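CPI (Ascaris lumbricoides, PDB 4IT7) probably inhibits cysteine endopeptidases, blocking their proteolytic activity. Local coordinates at residues Glu61-Pro66 against Gly85-Ile89. Residues are numbered along the deposited sequence; the frame is centred on the assembly and turned at random.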
loop_
_atom_site.group_PDB
_atom_site.type_symbol
_atom_site.label_atom_id
_atom_site.label_comp_id
_atom_site.label_asym_id
_atom_site.label_seq_id
_atom_site.Cartn_x
_atom_site.Cartn_y
_atom_site.Cartn_z
ATOM N N GLU A 61 2.635 -0.667 6.684
ATOM C CA GLU A 61 3.958 -0.585 6.118
ATOM C C GLU A 61 4.014 -1.673 5.099
ATOM O O GLU A 61 3.811 -2.831 5.421
ATOM C CB GLU A 61 5.019 -0.872 7.144
ATOM C CG GLU A 61 5.435 0.290 8.019
ATOM C CD GLU A 61 6.468 -0.191 9.040
ATOM O OE1 GLU A 61 6.146 -1.092 9.841
ATOM O OE2 GLU A 61 7.615 0.288 9.022
ATOM N N LEU A 62 4.318 -1.277 3.864
ATOM C CA LEU A 62 4.378 -2.174 2.742
ATOM C C LEU A 62 5.806 -2.241 2.266
ATOM O O LEU A 62 6.477 -1.206 2.110
ATOM C CB LEU A 62 3.470 -1.653 1.596
ATOM C CG LEU A 62 1.980 -1.439 1.976
ATOM C CD1 LEU A 62 1.186 -0.826 0.824
ATOM C CD2 LEU A 62 1.321 -2.736 2.383
ATOM N N LEU A 63 6.270 -3.457 2.021
ATOM C CA LEU A 63 7.551 -3.651 1.370
ATOM C C LEU A 63 7.246 -3.856 -0.108
ATOM O O LEU A 63 6.530 -4.822 -0.472
ATOM C CB LEU A 63 8.250 -4.909 1.937
ATOM C CG LEU A 63 9.545 -5.303 1.232
ATOM C CD1 LEU A 63 10.554 -4.164 1.325
ATOM C CD2 LEU A 63 10.083 -6.632 1.819
ATOM N N ILE A 64 7.781 -2.981 -0.971
ATOM C CA ILE A 64 7.425 -3.038 -2.385
ATOM C C ILE A 64 8.674 -3.179 -3.255
ATOM O O ILE A 64 9.757 -2.701 -2.867
ATOM C CB ILE A 64 6.536 -1.821 -2.840
ATOM C CG1 ILE A 64 7.368 -0.539 -2.954
ATOM C CG2 ILE A 64 5.336 -1.609 -1.870
ATOM C CD1 ILE A 64 6.718 0.535 -3.805
ATOM N N ALA A 65 8.503 -3.799 -4.432
ATOM C CA ALA A 65 9.606 -3.963 -5.392
ATOM C C ALA A 65 9.215 -3.534 -6.790
ATOM O O ALA A 65 8.068 -3.702 -7.153
ATOM C CB ALA A 65 10.107 -5.418 -5.418
ATOM N N PRO A 66 10.201 -3.071 -7.619
ATOM C CA PRO A 66 9.874 -2.762 -9.022
ATOM C C PRO A 66 9.550 -4.014 -9.775
ATOM O O PRO A 66 9.967 -5.087 -9.363
ATOM C CB PRO A 66 11.137 -2.089 -9.551
ATOM C CG PRO A 66 12.235 -2.586 -8.665
ATOM C CD PRO A 66 11.619 -2.787 -7.309
ATOM N N GLY A 85 15.254 -4.055 -8.737
ATOM C CA GLY A 85 14.908 -4.658 -7.479
ATOM C C GLY A 85 15.243 -3.898 -6.236
ATOM O O GLY A 85 15.151 -4.467 -5.179
ATOM N N THR A 86 15.612 -2.633 -6.347
ATOM C CA THR A 86 15.655 -1.794 -5.180
ATOM C C THR A 86 14.287 -1.664 -4.557
ATOM O O THR A 86 13.472 -0.909 -4.983
ATOM C CB THR A 86 16.063 -0.393 -5.512
ATOM O OG1 THR A 86 16.955 -0.426 -6.621
ATOM C CG2 THR A 86 16.719 0.222 -4.309
ATOM N N LYS A 87 14.073 -2.430 -3.523
ATOM C CA LYS A 87 12.865 -2.450 -2.738
ATOM C C LYS A 87 12.658 -1.133 -1.945
ATOM O O LYS A 87 13.617 -0.430 -1.594
ATOM C CB LYS A 87 12.901 -3.676 -1.818
ATOM C CG LYS A 87 12.813 -5.004 -2.561
ATOM C CD LYS A 87 13.607 -6.090 -1.830
ATOM C CE LYS A 87 14.240 -7.102 -2.786
ATOM N NZ LYS A 87 15.147 -6.425 -3.771
ATOM N N GLN A 88 11.399 -0.782 -1.709
ATOM C CA GLN A 88 11.106 0.338 -0.821
ATOM C C GLN A 88 10.153 -0.097 0.254
ATOM O O GLN A 88 9.475 -1.127 0.111
ATOM C CB GLN A 88 10.495 1.461 -1.601
ATOM C CG GLN A 88 11.495 2.178 -2.470
ATOM C CD GLN A 88 10.814 3.238 -3.271
ATOM O OE1 GLN A 88 10.278 2.957 -4.322
ATOM N NE2 GLN A 88 10.807 4.465 -2.767
ATOM N N ILE A 89 10.150 0.671 1.345
ATOM C CA ILE A 89 9.150 0.573 2.408
ATOM C C ILE A 89 8.344 1.866 2.431
ATOM O O ILE A 89 8.887 2.991 2.551
ATOM C CB ILE A 89 9.744 0.342 3.793
ATOM C CG1 ILE A 89 10.535 -0.963 3.788
ATOM C CG2 ILE A 89 8.613 0.245 4.830
ATOM C CD1 ILE A 89 11.464 -1.096 4.973
#
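Ile64 and Gln88 trade both of their backbone bonds, making a hydrogen-bonded antiparallel pair. Ile64 N reaches Gln88 O at 2.7 Å and almost straight. The return bond, Gln88 N to Ile64 O, measures 2.8 Å and is more bent. This is the tight part. Around it the CA-H groups of Leu63 and Lys87 also lean on those two carbonyls, and Ile89 CA sits 3.2 Å from Leu62 O. On the face carrying Ile64 and Gln88, Ile64 turns CG1 between its backbone N and carbonyl carbon (chi1 74°), which brings it to 4.0 Å from Gln88 CB, while Ile30 of helix 17-33 packs on the same isoleucine. On the face carrying Leu63 and Ile89, Leu63 holds CG anti to its N (chi1 174°); its CD1 methyl comes back toward the partner strand, 3.4 Å from Gln88 O, and also meets Lys87 CB and Ile89 CG1. Residues 85-87 are loop, yet Pro66 sets CG 3.4 Å from N of buried Gly85; the looser side is at Thr86, exposed and pointing away. Glu61 touches Ile89 loosely, OE2 4.3 Å from CG2, while OE1 is hydrogen-bonded to Ser47 OG. Strands 56-70 and 88-97 are thus neighbours in the antiparallel sheet that wraps helix 17-33, the cystatin fold.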